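Local atomic coordinates of HmuY protein (Prevotella intermedia, PDB entry 6R2H), a protein that probably binds heme as a hemophore-like protein of the HmuY family. Residues N82-M87 with Y104-P109; I75-T80 with T130-E135; Q30-G35 with P57-D62; G35-R40 with G126-M131; V5-T10 with A182-Y187. All blocks are in the same frame, centred on the assembly; numbering follows the deposited sequence.

Interaction 1: residues N82-M87 with Y104-P109; sequences NGEVLM and YVADAP
Val85 and Val105 form the centre of this contact, an antiparallel hydrogen-bonded pair joining strand 83-87 to the start of strand 105-115 in the large antiparallel sheet of the HmuY fold. Val85 N donates to Val105 O at 2.9 Å, the donor standing 37° out of the carbonyl plane, and Val105 N returns a bond to Val85 O. The pairing is short and twisted: the touching parts, residues 83-86 and 104-107, run 133° apart rather than fully antiparallel.

Beside the pair, the side chains of Tyr104 and Leu86 cross at about a right angle. CB of Leu86 sits over the centre of one face of the Tyr104 ring, 3.6 Å from the ring centroid, and CD2 of Leu86 touches the far rim near Tyr104 CE1 and CZ. The ring is swung over Leu86 with CG of Tyr104 anti to its carbonyl carbon (chi1 -77°). Where the backbones face each other, Tyr104 CB meets Glu84 CB at 3.7 Å. The carbonyl of Glu84 meets the ring at its edge. The phenol hydroxyl is anchored by the carbonyl of Pro100, so the ring is held at its hydroxyl end as well as over its face.

Farther along, the strands splay apart and a water takes over from direct bonding, donating to Gly83 O and accepting from Asp107 N. The carboxylate of Asp107 turns to other partners, Thr80 N through OD2 and Asn133 ND2 through OD1. Asn133 ND2 also reaches the carbonyl of Val105, which therefore serves two donors: this side-chain amide and, across the strand pair, Val85 N.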
# COMPACT_ATOMS: atom_id res chain seq x y z
N ASN A 82 9.91 4.32 6.18
CA ASN A 82 11.36 4.26 6.07
C ASN A 82 11.84 2.80 5.93
O ASN A 82 12.74 2.35 6.65
CB ASN A 82 11.98 5.10 7.19
CG ASN A 82 13.25 5.83 6.81
OD1 ASN A 82 13.63 5.90 5.64
ND2 ASN A 82 13.91 6.40 7.80
N GLY A 83 11.24 2.07 4.98
CA GLY A 83 11.54 0.67 4.75
C GLY A 83 12.02 0.39 3.33
O GLY A 83 11.81 1.19 2.41
N GLU A 84 12.66 -0.78 3.16
CA GLU A 84 13.10 -1.28 1.87
C GLU A 84 12.50 -2.67 1.69
O GLU A 84 12.46 -3.43 2.65
CB GLU A 84 14.62 -1.37 1.85
CG GLU A 84 15.32 -0.03 1.88
CD GLU A 84 16.83 -0.13 1.90
OE1 GLU A 84 17.37 -0.77 2.84
OE2 GLU A 84 17.46 0.43 0.97
N VAL A 85 12.06 -2.97 0.46
CA VAL A 85 11.27 -4.17 0.21
C VAL A 85 11.94 -5.00 -0.89
O VAL A 85 12.49 -4.45 -1.84
CB VAL A 85 9.81 -3.82 -0.18
CG1 VAL A 85 8.98 -5.05 -0.52
CG2 VAL A 85 9.13 -2.98 0.89
N LEU A 86 11.88 -6.33 -0.71
CA LEU A 86 12.29 -7.27 -1.73
C LEU A 86 11.22 -8.36 -1.81
O LEU A 86 10.95 -9.01 -0.80
CB LEU A 86 13.64 -7.89 -1.35
CG LEU A 86 14.04 -9.10 -2.21
CD1 LEU A 86 14.50 -8.67 -3.60
CD2 LEU A 86 15.11 -9.93 -1.51
N MET A 87 10.64 -8.54 -2.99
CA MET A 87 9.76 -9.66 -3.25
C MET A 87 10.63 -10.90 -3.47
O MET A 87 11.30 -11.00 -4.49
CB MET A 87 8.90 -9.38 -4.49
CG MET A 87 7.85 -10.45 -4.74
SD MET A 87 6.82 -10.16 -6.21
CE MET A 87 8.05 -10.06 -7.51
N TYR A 104 16.85 -4.61 -2.40
CA TYR A 104 15.74 -4.05 -1.64
C TYR A 104 15.35 -2.69 -2.23
O TYR A 104 16.22 -1.92 -2.61
CB TYR A 104 16.12 -4.04 -0.16
CG TYR A 104 16.03 -5.39 0.50
CD1 TYR A 104 16.98 -6.37 0.28
CD2 TYR A 104 14.98 -5.69 1.35
CE1 TYR A 104 16.90 -7.62 0.87
CE2 TYR A 104 14.88 -6.93 1.98
CZ TYR A 104 15.84 -7.89 1.73
OH TYR A 104 15.74 -9.11 2.32
N VAL A 105 14.04 -2.42 -2.31
CA VAL A 105 13.55 -1.22 -2.98
C VAL A 105 12.97 -0.23 -1.97
O VAL A 105 12.09 -0.61 -1.20
CB VAL A 105 12.50 -1.57 -4.06
CG1 VAL A 105 12.12 -0.32 -4.85
CG2 VAL A 105 12.95 -2.70 -4.97
N ALA A 106 13.45 1.03 -2.01
CA ALA A 106 12.95 2.10 -1.17
C ALA A 106 11.68 2.72 -1.77
O ALA A 106 11.40 2.51 -2.95
CB ALA A 106 14.02 3.16 -0.98
N ASP A 107 10.93 3.46 -0.95
CA ASP A 107 9.77 4.21 -1.43
C ASP A 107 10.23 5.33 -2.35
O ASP A 107 11.30 5.90 -2.15
CB ASP A 107 8.92 4.76 -0.28
CG ASP A 107 8.24 3.70 0.57
OD1 ASP A 107 8.69 2.54 0.53
OD2 ASP A 107 7.29 4.06 1.31
N ALA A 108 9.42 5.64 -3.37
CA ALA A 108 9.74 6.67 -4.35
C ALA A 108 8.50 7.51 -4.62
O ALA A 108 7.39 7.05 -4.37
CB ALA A 108 10.26 6.02 -5.60
N PRO A 109 8.65 8.78 -5.09
CA PRO A 109 7.50 9.64 -5.38
C PRO A 109 6.54 8.99 -6.37
O PRO A 109 6.97 8.35 -7.32
CB PRO A 109 8.14 10.89 -6.00
CG PRO A 109 9.53 10.93 -5.37
CD PRO A 109 9.94 9.47 -5.29
O HOH W 1 11.27 3.56 1.79

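Interaction 2: residues I75-T80 with T130-E135; sequences ITDART and TMLNGE
Asn133 and Ala78 make the one hydrogen bond between these segments: Asn133 N donates to Ala78 O over 2.7 Å, almost straight at 172°. Strands 77-80 and 130-132 cross at 93°, and this backbone bond joins them. The tight part of the contact gathers round it. Leu132, its CG anti to the carbonyl carbon (chi1 -71°), spreads both methyls over the other segment, CD1 at 3.6 Å from Asp77 CB and CD2 at 3.5 Å from Ala78 O. Trp18 and Ile112 add to the packing round Leu132, and Asp77 OD2 is hydrogen-bonded to His74 ND1.

The aliphatic part of Arg79 is also closely packed, running extended past the backbone of Met131 with Arg79 CG 3.3 Å from Met131 O. Its guanidinium end is looser: NE only brushes Met131 CB, Thr130 OG1 lies over one face at a distance too long for close packing, and NH2 makes a long, weak ion pair with Asp62. Trp18, Tyr20, Leu65 and Trp69 also touch Arg79. Within the all-beta HmuY fold, edge strand 77-80 of the smaller sheet thus crosses the end of strand 124-132 of the larger one nearly at a right angle.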
# COMPACT_ATOMS: atom_id res chain seq x y z
N ILE A 75 -6.15 1.54 -0.98
CA ILE A 75 -6.69 0.60 -1.96
C ILE A 75 -5.68 -0.54 -2.10
O ILE A 75 -5.60 -1.39 -1.21
CB ILE A 75 -7.10 1.29 -3.28
CG1 ILE A 75 -7.99 2.52 -3.03
CG2 ILE A 75 -7.76 0.31 -4.24
CD1 ILE A 75 -9.26 2.23 -2.27
N THR A 76 -4.85 -0.52 -3.16
CA THR A 76 -3.84 -1.56 -3.33
C THR A 76 -2.44 -0.96 -3.33
O THR A 76 -1.46 -1.71 -3.36
CB THR A 76 -4.10 -2.49 -4.53
OG1 THR A 76 -4.10 -1.73 -5.74
CG2 THR A 76 -5.41 -3.25 -4.44
N ASP A 77 -2.35 0.37 -3.29
CA ASP A 77 -1.06 1.04 -3.17
C ASP A 77 -0.46 0.79 -1.79
O ASP A 77 -1.18 0.74 -0.80
CB ASP A 77 -1.19 2.55 -3.39
CG ASP A 77 -2.04 2.93 -4.58
OD1 ASP A 77 -1.67 2.56 -5.70
OD2 ASP A 77 -3.07 3.59 -4.37
N ALA A 78 0.87 0.71 -1.74
CA ALA A 78 1.61 0.40 -0.52
C ALA A 78 2.71 1.43 -0.27
O ALA A 78 3.40 1.87 -1.19
CB ALA A 78 2.20 -0.98 -0.63
N ARG A 79 2.89 1.77 1.01
CA ARG A 79 3.92 2.68 1.46
C ARG A 79 4.53 2.10 2.73
O ARG A 79 3.85 1.40 3.48
CB ARG A 79 3.30 4.04 1.78
CG ARG A 79 4.29 5.15 2.10
CD ARG A 79 3.49 6.32 2.62
NE ARG A 79 4.26 7.54 2.85
CZ ARG A 79 3.74 8.63 3.42
NH1 ARG A 79 2.47 8.63 3.80
NH2 ARG A 79 4.50 9.70 3.61
N THR A 80 5.82 2.39 2.96
CA THR A 80 6.50 1.94 4.16
C THR A 80 6.98 3.16 4.94
O THR A 80 7.18 4.24 4.37
CB THR A 80 7.66 0.98 3.85
OG1 THR A 80 8.72 1.76 3.30
CG2 THR A 80 7.29 -0.13 2.89
N THR A 130 2.43 11.64 -3.54
CA THR A 130 2.87 11.07 -2.27
C THR A 130 4.10 10.18 -2.49
O THR A 130 4.86 10.41 -3.43
CB THR A 130 1.70 10.34 -1.60
OG1 THR A 130 2.18 9.96 -0.30
CG2 THR A 130 1.21 9.16 -2.40
N MET A 131 4.30 9.19 -1.61
CA MET A 131 5.38 8.23 -1.72
C MET A 131 4.78 6.83 -1.71
O MET A 131 3.94 6.53 -0.87
CB MET A 131 6.32 8.35 -0.52
CG MET A 131 7.12 9.64 -0.48
SD MET A 131 8.42 9.68 -1.72
CE MET A 131 9.77 8.85 -0.88
N LEU A 132 5.20 5.97 -2.65
CA LEU A 132 4.76 4.58 -2.64
C LEU A 132 5.99 3.69 -2.75
O LEU A 132 7.02 4.13 -3.25
CB LEU A 132 3.84 4.30 -3.82
CG LEU A 132 2.44 4.91 -3.80
CD1 LEU A 132 1.60 4.29 -4.91
CD2 LEU A 132 1.75 4.72 -2.45
N ASN A 133 5.84 2.43 -2.31
CA ASN A 133 6.87 1.43 -2.50
C ASN A 133 6.47 0.52 -3.65
O ASN A 133 5.49 -0.23 -3.54
CB ASN A 133 7.10 0.56 -1.26
CG ASN A 133 8.31 -0.33 -1.42
OD1 ASN A 133 8.26 -1.35 -2.10
ND2 ASN A 133 9.41 0.07 -0.79
N GLY A 134 7.26 0.58 -4.73
CA GLY A 134 6.93 -0.09 -5.98
C GLY A 134 6.94 -1.61 -5.85
O GLY A 134 6.10 -2.30 -6.44
N GLU A 135 7.90 -2.13 -5.06
CA GLU A 135 8.07 -3.57 -4.87
C GLU A 135 6.88 -4.13 -4.11
O GLU A 135 6.25 -5.08 -4.55
CB GLU A 135 9.40 -3.85 -4.16
CG GLU A 135 9.85 -5.30 -4.22
CD GLU A 135 10.37 -5.81 -5.56
OE1 GLU A 135 10.17 -5.12 -6.57
OE2 GLU A 135 10.93 -6.92 -5.57

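Interaction 3: residues Q30-G35 with P57-D62; sequences QQAELG and PAKGTD
Leu34 makes the largest single contribution to this contact, packing against the loop that follows strand 50-56. From its CB, which faces the backbone of Gly60 at 4.0 Å from Gly60 N, the side chain forks at CG. One branch, CD1, reaches on along the loop to Gly60 CA and to the carbonyl of Thr61, 3.9 Å from Thr61 O. On the other branch, Leu34 CD2 stands 4.1 Å from Lys59 CB, the two side chains crossing at about a right angle.

The backbone of the same residue adds the one hydrogen bond across the contact. Leu34 O accepts from Lys59 N at 2.7 Å, with the donor in the carbonyl plane, and Ala58 CB packs 3.2 Å from this oxygen. Lys59 then extends back along the other segment, its CD and NZ passing near Glu33 O and its NZ ending near Ala32 CB.

Glu33 OE2 accepts from Gly35 N at 2.8 Å, closing the turn that presents Leu34, while OE1 is held by Trp18 NE1. The approach of Lys59 NZ to Arg37 NH2, a like charge, is probably unfavourable unless solvent screens it, so the contact appears to rest chiefly on the backbone bond and the packing of Leu34, with the aliphatic part of Lys59 alongside.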
# COMPACT_ATOMS: atom_id res chain seq x y z
N GLN A 30 -6.89 4.19 10.75
CA GLN A 30 -7.34 4.71 9.47
C GLN A 30 -7.13 6.22 9.45
O GLN A 30 -7.34 6.87 10.47
CB GLN A 30 -8.81 4.34 9.29
CG GLN A 30 -9.60 5.36 8.48
CD GLN A 30 -10.85 4.76 7.88
OE1 GLN A 30 -11.03 3.54 7.87
NE2 GLN A 30 -11.71 5.62 7.38
N GLN A 31 -6.76 6.78 8.29
CA GLN A 31 -6.62 8.22 8.16
C GLN A 31 -6.74 8.64 6.70
O GLN A 31 -6.31 7.89 5.83
CB GLN A 31 -5.28 8.65 8.77
CG GLN A 31 -5.10 10.15 8.89
CD GLN A 31 -3.77 10.48 9.53
OE1 GLN A 31 -2.74 10.54 8.88
NE2 GLN A 31 -3.79 10.69 10.84
N ALA A 32 -7.31 9.82 6.43
CA ALA A 32 -7.45 10.33 5.06
C ALA A 32 -6.08 10.70 4.52
O ALA A 32 -5.21 11.08 5.29
CB ALA A 32 -8.36 11.54 5.03
N GLU A 33 -5.91 10.59 3.19
CA GLU A 33 -4.82 11.27 2.51
C GLU A 33 -4.89 12.76 2.84
O GLU A 33 -5.94 13.39 2.69
CB GLU A 33 -4.95 11.12 0.99
CG GLU A 33 -3.90 11.91 0.22
CD GLU A 33 -2.46 11.61 0.65
OE1 GLU A 33 -2.09 10.41 0.69
OE2 GLU A 33 -1.74 12.56 0.97
N LEU A 34 -3.75 13.32 3.26
CA LEU A 34 -3.75 14.66 3.81
C LEU A 34 -3.20 15.65 2.80
O LEU A 34 -3.40 16.86 2.97
CB LEU A 34 -2.95 14.69 5.12
CG LEU A 34 -3.62 13.98 6.30
CD1 LEU A 34 -2.78 14.10 7.56
CD2 LEU A 34 -5.03 14.50 6.53
N GLY A 35 -2.54 15.13 1.77
CA GLY A 35 -1.81 15.93 0.79
C GLY A 35 -2.74 16.77 -0.08
O GLY A 35 -3.94 16.50 -0.18
N PRO A 57 -6.39 22.46 -1.04
CA PRO A 57 -5.16 22.49 -0.25
C PRO A 57 -5.08 21.25 0.62
O PRO A 57 -6.09 20.58 0.86
CB PRO A 57 -5.33 23.75 0.62
CG PRO A 57 -6.83 23.89 0.75
CD PRO A 57 -7.38 23.45 -0.59
N ALA A 58 -3.85 20.95 1.08
CA ALA A 58 -3.59 19.85 2.00
C ALA A 58 -4.36 20.08 3.29
O ALA A 58 -4.53 21.22 3.72
CB ALA A 58 -2.10 19.75 2.25
N LYS A 59 -4.80 18.98 3.91
CA LYS A 59 -5.61 19.02 5.12
C LYS A 59 -4.74 18.71 6.33
O LYS A 59 -5.24 18.59 7.45
CB LYS A 59 -6.67 17.92 5.09
CG LYS A 59 -7.58 17.79 3.87
CD LYS A 59 -8.21 16.41 3.86
CE LYS A 59 -9.35 16.27 2.87
NZ LYS A 59 -9.63 14.83 2.63
N GLY A 60 -3.43 18.53 6.10
CA GLY A 60 -2.47 18.18 7.13
C GLY A 60 -1.07 17.98 6.56
O GLY A 60 -0.81 18.30 5.40
N THR A 61 -0.17 17.47 7.40
CA THR A 61 1.21 17.18 7.01
C THR A 61 1.62 15.84 7.60
O THR A 61 0.85 15.22 8.34
CB THR A 61 2.15 18.29 7.51
OG1 THR A 61 2.16 18.21 8.93
CG2 THR A 61 1.74 19.68 7.06
N ASP A 62 2.85 15.41 7.31
CA ASP A 62 3.37 14.14 7.80
C ASP A 62 3.39 14.13 9.34
O ASP A 62 3.35 13.07 9.95
CB ASP A 62 4.70 13.78 7.13
CG ASP A 62 4.55 13.22 5.72
OD1 ASP A 62 3.43 13.30 5.16
OD2 ASP A 62 5.56 12.69 5.19

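Interaction 4: residues G35-R40 with G126-M131; sequences GKREFR and GMVKTM
Extended from CG to NE after a first turn that sets CG anti to the carbonyl carbon (chi1 -64°), Arg40 lays one face of its guanidinium on Met127. Met127, with CG likewise anti to the carbonyl carbon (chi1 -61°) and the chain bent again beyond it, offers CB over the centre of that face, 3.8 Å from Arg40 CZ, and CG at 3.6 Å from Arg40 NH1. The guanidinium is gripped by charge as well: Arg40 NE makes a salt bridge to Glu38 OE1 at 3.0 Å, approaching from above the carboxylate plane, and NH1 pairs with Asp111. These two carboxylates probably help to fix its rotation over the methionine.

Beneath them Glu38 and Met127 form an antiparallel hydrogen-bonded pair; Glu38 N reaches Met127 O at 3.0 Å, nearly straight at 171°. On the other face of the sheet, Gly126 CA packs off-centre on the Phe39 ring, 4.1 Å from its centroid. Toward Gly35 the pairing opens. Val128 CG2 touches both Lys36 O and Arg37 CG, and a water links Lys36 O with Lys129 N.

Strand 37-42 here stands between strands 124-132 and 50-56 of the large sheet, with Tyr50 flanking Glu38 and Arg40, while strand 105-115 borders 124-132 on its other side.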
# COMPACT_ATOMS: atom_id res chain seq x y z
N GLY A 35 -2.54 15.13 1.77
CA GLY A 35 -1.81 15.93 0.79
C GLY A 35 -2.74 16.77 -0.08
O GLY A 35 -3.94 16.50 -0.18
N LYS A 36 -2.16 17.83 -0.67
CA LYS A 36 -2.89 18.69 -1.57
C LYS A 36 -3.35 17.87 -2.78
O LYS A 36 -2.67 16.94 -3.21
CB LYS A 36 -2.09 19.95 -1.93
CG LYS A 36 -0.87 19.75 -2.81
CD LYS A 36 -0.25 21.06 -3.26
CE LYS A 36 1.21 20.94 -3.67
NZ LYS A 36 2.06 21.96 -3.01
N ARG A 37 -4.54 18.21 -3.28
CA ARG A 37 -5.11 17.49 -4.41
C ARG A 37 -5.14 18.37 -5.65
O ARG A 37 -5.36 19.58 -5.58
CB ARG A 37 -6.53 17.02 -4.09
CG ARG A 37 -6.72 16.62 -2.64
CD ARG A 37 -8.16 16.25 -2.44
NE ARG A 37 -8.29 15.19 -1.46
CZ ARG A 37 -9.46 14.67 -1.15
NH1 ARG A 37 -10.54 15.13 -1.76
NH2 ARG A 37 -9.54 13.69 -0.26
N GLU A 38 -4.93 17.72 -6.80
CA GLU A 38 -5.06 18.32 -8.12
C GLU A 38 -6.17 17.58 -8.85
O GLU A 38 -6.12 16.34 -8.93
CB GLU A 38 -3.71 18.16 -8.83
CG GLU A 38 -3.48 19.09 -10.01
CD GLU A 38 -2.00 19.18 -10.36
OE1 GLU A 38 -1.57 18.53 -11.34
OE2 GLU A 38 -1.28 19.88 -9.63
N PHE A 39 -7.19 18.31 -9.32
CA PHE A 39 -8.19 17.70 -10.18
C PHE A 39 -7.71 17.81 -11.61
O PHE A 39 -7.39 18.90 -12.08
CB PHE A 39 -9.60 18.21 -9.90
CG PHE A 39 -10.12 17.75 -8.56
CD1 PHE A 39 -9.83 18.46 -7.40
CD2 PHE A 39 -10.85 16.57 -8.46
CE1 PHE A 39 -10.27 18.00 -6.16
CE2 PHE A 39 -11.31 16.13 -7.23
CZ PHE A 39 -11.01 16.84 -6.08
N ARG A 40 -7.62 16.65 -12.27
CA ARG A 40 -7.02 16.57 -13.58
C ARG A 40 -8.06 16.06 -14.58
O ARG A 40 -8.70 15.04 -14.31
CB ARG A 40 -5.83 15.61 -13.52
CG ARG A 40 -4.71 16.09 -12.60
CD ARG A 40 -3.44 15.29 -12.76
NE ARG A 40 -2.43 15.70 -11.78
CZ ARG A 40 -1.49 14.89 -11.30
NH1 ARG A 40 -1.44 13.63 -11.70
NH2 ARG A 40 -0.62 15.34 -10.41
N GLY A 126 -9.13 13.33 -9.04
CA GLY A 126 -8.35 13.90 -7.97
C GLY A 126 -7.13 13.03 -7.65
O GLY A 126 -7.28 11.87 -7.28
N MET A 127 -5.95 13.62 -7.81
CA MET A 127 -4.66 12.96 -7.65
C MET A 127 -3.89 13.64 -6.53
O MET A 127 -3.97 14.86 -6.40
CB MET A 127 -3.85 13.16 -8.93
CG MET A 127 -4.49 12.58 -10.17
SD MET A 127 -4.23 10.79 -10.25
CE MET A 127 -5.88 10.27 -9.78
N VAL A 128 -3.10 12.87 -5.76
CA VAL A 128 -2.21 13.46 -4.77
C VAL A 128 -0.81 12.87 -4.96
O VAL A 128 -0.66 11.66 -5.14
CB VAL A 128 -2.73 13.24 -3.33
CG1 VAL A 128 -1.76 13.70 -2.26
CG2 VAL A 128 -4.08 13.90 -3.13
N LYS A 129 0.19 13.76 -4.96
CA LYS A 129 1.58 13.35 -5.04
C LYS A 129 2.06 12.92 -3.66
O LYS A 129 2.07 13.72 -2.73
CB LYS A 129 2.49 14.44 -5.64
CG LYS A 129 3.87 13.94 -6.03
CD LYS A 129 4.77 14.98 -6.62
CE LYS A 129 6.22 14.55 -6.56
NZ LYS A 129 7.14 15.71 -6.51
N THR A 130 2.43 11.64 -3.54
CA THR A 130 2.87 11.07 -2.27
C THR A 130 4.10 10.18 -2.49
O THR A 130 4.86 10.41 -3.43
CB THR A 130 1.70 10.34 -1.60
OG1 THR A 130 2.18 9.96 -0.30
CG2 THR A 130 1.21 9.16 -2.40
N MET A 131 4.30 9.19 -1.61
CA MET A 131 5.38 8.23 -1.72
C MET A 131 4.78 6.83 -1.71
O MET A 131 3.94 6.53 -0.87
CB MET A 131 6.32 8.35 -0.52
CG MET A 131 7.12 9.64 -0.48
SD MET A 131 8.42 9.68 -1.72
CE MET A 131 9.77 8.85 -0.88
O HOH W 2 0.35 16.75 -3.84

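Interaction 5: residues V5-T10 with A182-Y187; sequences VKHFET and AVSFDY
Lys6-Tyr187, Phe8-Phe185 and Thr10-Val183 are the hydrogen-bonded pairs of a regular antiparallel ladder, its strand axes 4.7 Å apart and their directions opposed at 180°. Phe8 and Phe185 share one face of it. Their rings are nearly parallel but slid apart, with centroids 5.2 Å from each other, so that they barely overlap; Phe8 CB makes a CH-pi contact over one face of the Phe185 ring, 3.9 Å from its centroid, while Phe8 CD1 touches Phe185 CE2. Phe185 CG sits between its own backbone N and carbonyl carbon (chi1 54°), which tilts the ring back across the strand to Phe8. Tyr187 has the same first turn and receives Lys6 CB over one face, 3.8 Å from the ring centroid, while its hydroxyl bonds to Leu23 O.

The opposite face is polar. His7 ND1 lies near two acceptors, Phe185 O and Asp186 OD1, and both bonds are weak and bent, the one to Asp186 OD1 measuring 2.8 Å. His7 NE2 is held more firmly by Glu9 OE1, which lies near the ring plane. Ser184 OG comes to the ring edge, 3.2 Å from His7 CE1.

Strand 6-11 is an outermost strand of the large sheet, with 181-190 separating it from 165-174. The aromatic face turns inward to the smaller sheet, where Ile19 and Ile21 touch Phe8, Phe28 meets Phe8 edge-to-face, and Ile71 and Phe73 pack on Phe185.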
# COMPACT_ATOMS: atom_id res chain seq x y z
N VAL A 5 4.00 -16.78 13.35
CA VAL A 5 3.26 -16.18 12.25
C VAL A 5 2.05 -15.46 12.84
O VAL A 5 1.29 -16.06 13.60
CB VAL A 5 2.81 -17.26 11.24
CG1 VAL A 5 1.70 -16.75 10.33
CG2 VAL A 5 4.00 -17.77 10.43
N LYS A 6 1.89 -14.18 12.48
CA LYS A 6 0.74 -13.40 12.89
C LYS A 6 -0.15 -13.16 11.67
O LYS A 6 0.26 -13.43 10.53
CB LYS A 6 1.14 -12.08 13.56
CG LYS A 6 2.36 -12.08 14.48
CD LYS A 6 2.06 -12.20 15.96
CE LYS A 6 2.92 -13.25 16.63
NZ LYS A 6 3.23 -12.92 18.05
N HIS A 7 -1.38 -12.70 11.92
CA HIS A 7 -2.34 -12.44 10.87
C HIS A 7 -2.86 -11.01 10.98
O HIS A 7 -3.01 -10.47 12.07
CB HIS A 7 -3.43 -13.51 10.86
CG HIS A 7 -4.44 -13.31 9.77
ND1 HIS A 7 -4.10 -13.22 8.43
CD2 HIS A 7 -5.79 -13.18 9.81
CE1 HIS A 7 -5.19 -13.04 7.71
NE2 HIS A 7 -6.24 -13.03 8.52
N PHE A 8 -3.08 -10.39 9.82
CA PHE A 8 -3.74 -9.10 9.72
C PHE A 8 -4.80 -9.17 8.62
O PHE A 8 -4.55 -9.70 7.53
CB PHE A 8 -2.74 -8.00 9.36
CG PHE A 8 -3.41 -6.66 9.15
CD1 PHE A 8 -4.03 -6.36 7.94
CD2 PHE A 8 -3.46 -5.72 10.16
CE1 PHE A 8 -4.68 -5.16 7.74
CE2 PHE A 8 -4.11 -4.50 9.96
CZ PHE A 8 -4.73 -4.23 8.76
N GLU A 9 -5.97 -8.59 8.91
CA GLU A 9 -7.05 -8.51 7.94
C GLU A 9 -7.99 -7.36 8.28
O GLU A 9 -8.22 -7.06 9.45
CB GLU A 9 -7.80 -9.83 7.83
CG GLU A 9 -8.57 -10.26 9.06
CD GLU A 9 -9.34 -11.54 8.78
OE1 GLU A 9 -8.72 -12.52 8.30
OE2 GLU A 9 -10.58 -11.54 9.00
N THR A 10 -8.50 -6.72 7.22
CA THR A 10 -9.46 -5.64 7.33
C THR A 10 -10.06 -5.35 5.96
O THR A 10 -9.42 -5.58 4.93
CB THR A 10 -8.83 -4.38 7.93
OG1 THR A 10 -9.89 -3.56 8.42
CG2 THR A 10 -7.98 -3.60 6.94
N ALA A 182 -10.11 -5.22 0.24
CA ALA A 182 -9.57 -5.66 1.52
C ALA A 182 -8.07 -5.86 1.42
O ALA A 182 -7.52 -5.99 0.33
CB ALA A 182 -10.24 -6.94 1.96
N VAL A 183 -7.40 -5.88 2.58
CA VAL A 183 -6.00 -6.23 2.69
C VAL A 183 -5.91 -7.29 3.79
O VAL A 183 -6.39 -7.05 4.90
CB VAL A 183 -5.12 -5.00 3.00
CG1 VAL A 183 -3.72 -5.37 3.50
CG2 VAL A 183 -5.03 -3.99 1.86
N SER A 184 -5.35 -8.45 3.45
CA SER A 184 -5.19 -9.57 4.36
C SER A 184 -3.82 -10.21 4.13
O SER A 184 -3.46 -10.43 2.97
CB SER A 184 -6.27 -10.56 4.13
OG SER A 184 -6.29 -11.51 5.17
N PHE A 185 -3.06 -10.49 5.20
CA PHE A 185 -1.78 -11.17 5.06
C PHE A 185 -1.37 -11.86 6.36
O PHE A 185 -1.88 -11.55 7.43
CB PHE A 185 -0.66 -10.21 4.65
CG PHE A 185 -0.49 -8.99 5.52
CD1 PHE A 185 0.32 -9.02 6.65
CD2 PHE A 185 -1.12 -7.79 5.20
CE1 PHE A 185 0.51 -7.90 7.45
CE2 PHE A 185 -0.94 -6.67 5.99
CZ PHE A 185 -0.12 -6.72 7.11
N ASP A 186 -0.43 -12.80 6.24
CA ASP A 186 0.27 -13.38 7.37
C ASP A 186 1.70 -12.85 7.36
O ASP A 186 2.20 -12.49 6.30
CB ASP A 186 0.32 -14.90 7.31
CG ASP A 186 -1.05 -15.54 7.22
OD1 ASP A 186 -1.98 -15.02 7.88
OD2 ASP A 186 -1.19 -16.54 6.49
N TYR A 187 2.32 -12.82 8.55
CA TYR A 187 3.64 -12.21 8.65
C TYR A 187 4.40 -12.66 9.89
O TYR A 187 3.82 -13.07 10.89
CB TYR A 187 3.52 -10.69 8.69
CG TYR A 187 2.85 -10.10 9.90
CD1 TYR A 187 1.47 -10.05 10.00
CD2 TYR A 187 3.60 -9.54 10.94
CE1 TYR A 187 0.85 -9.47 11.08
CE2 TYR A 187 2.99 -8.95 12.03
CZ TYR A 187 1.60 -8.92 12.11
OH TYR A 187 0.97 -8.35 13.18

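Interactions 1, 4 and 5 lie in the large sheet, with 4 and 5 on opposite sides of the chain's centre, about 28 Å apart between centres. Interaction 2 brings the smaller sheet against it. Interactions 1 and 2, about 9 Å apart between centres, are tied by Asp107 and Asn133. Interactions 2 and 4 use overlapping parts of strand 124-132, sharing Thr130 and Met131, and Met131 SD packs against Pro109 N of interaction 1 (3.5 Å). Interaction 3 adjoins 4 through Gly35 and meets 2 in the long, weak pair of Arg79 NH2 with Asp62 OD2 (3.5 Å). No heme is bound in this structure, and the contacts are not assigned here to a heme site.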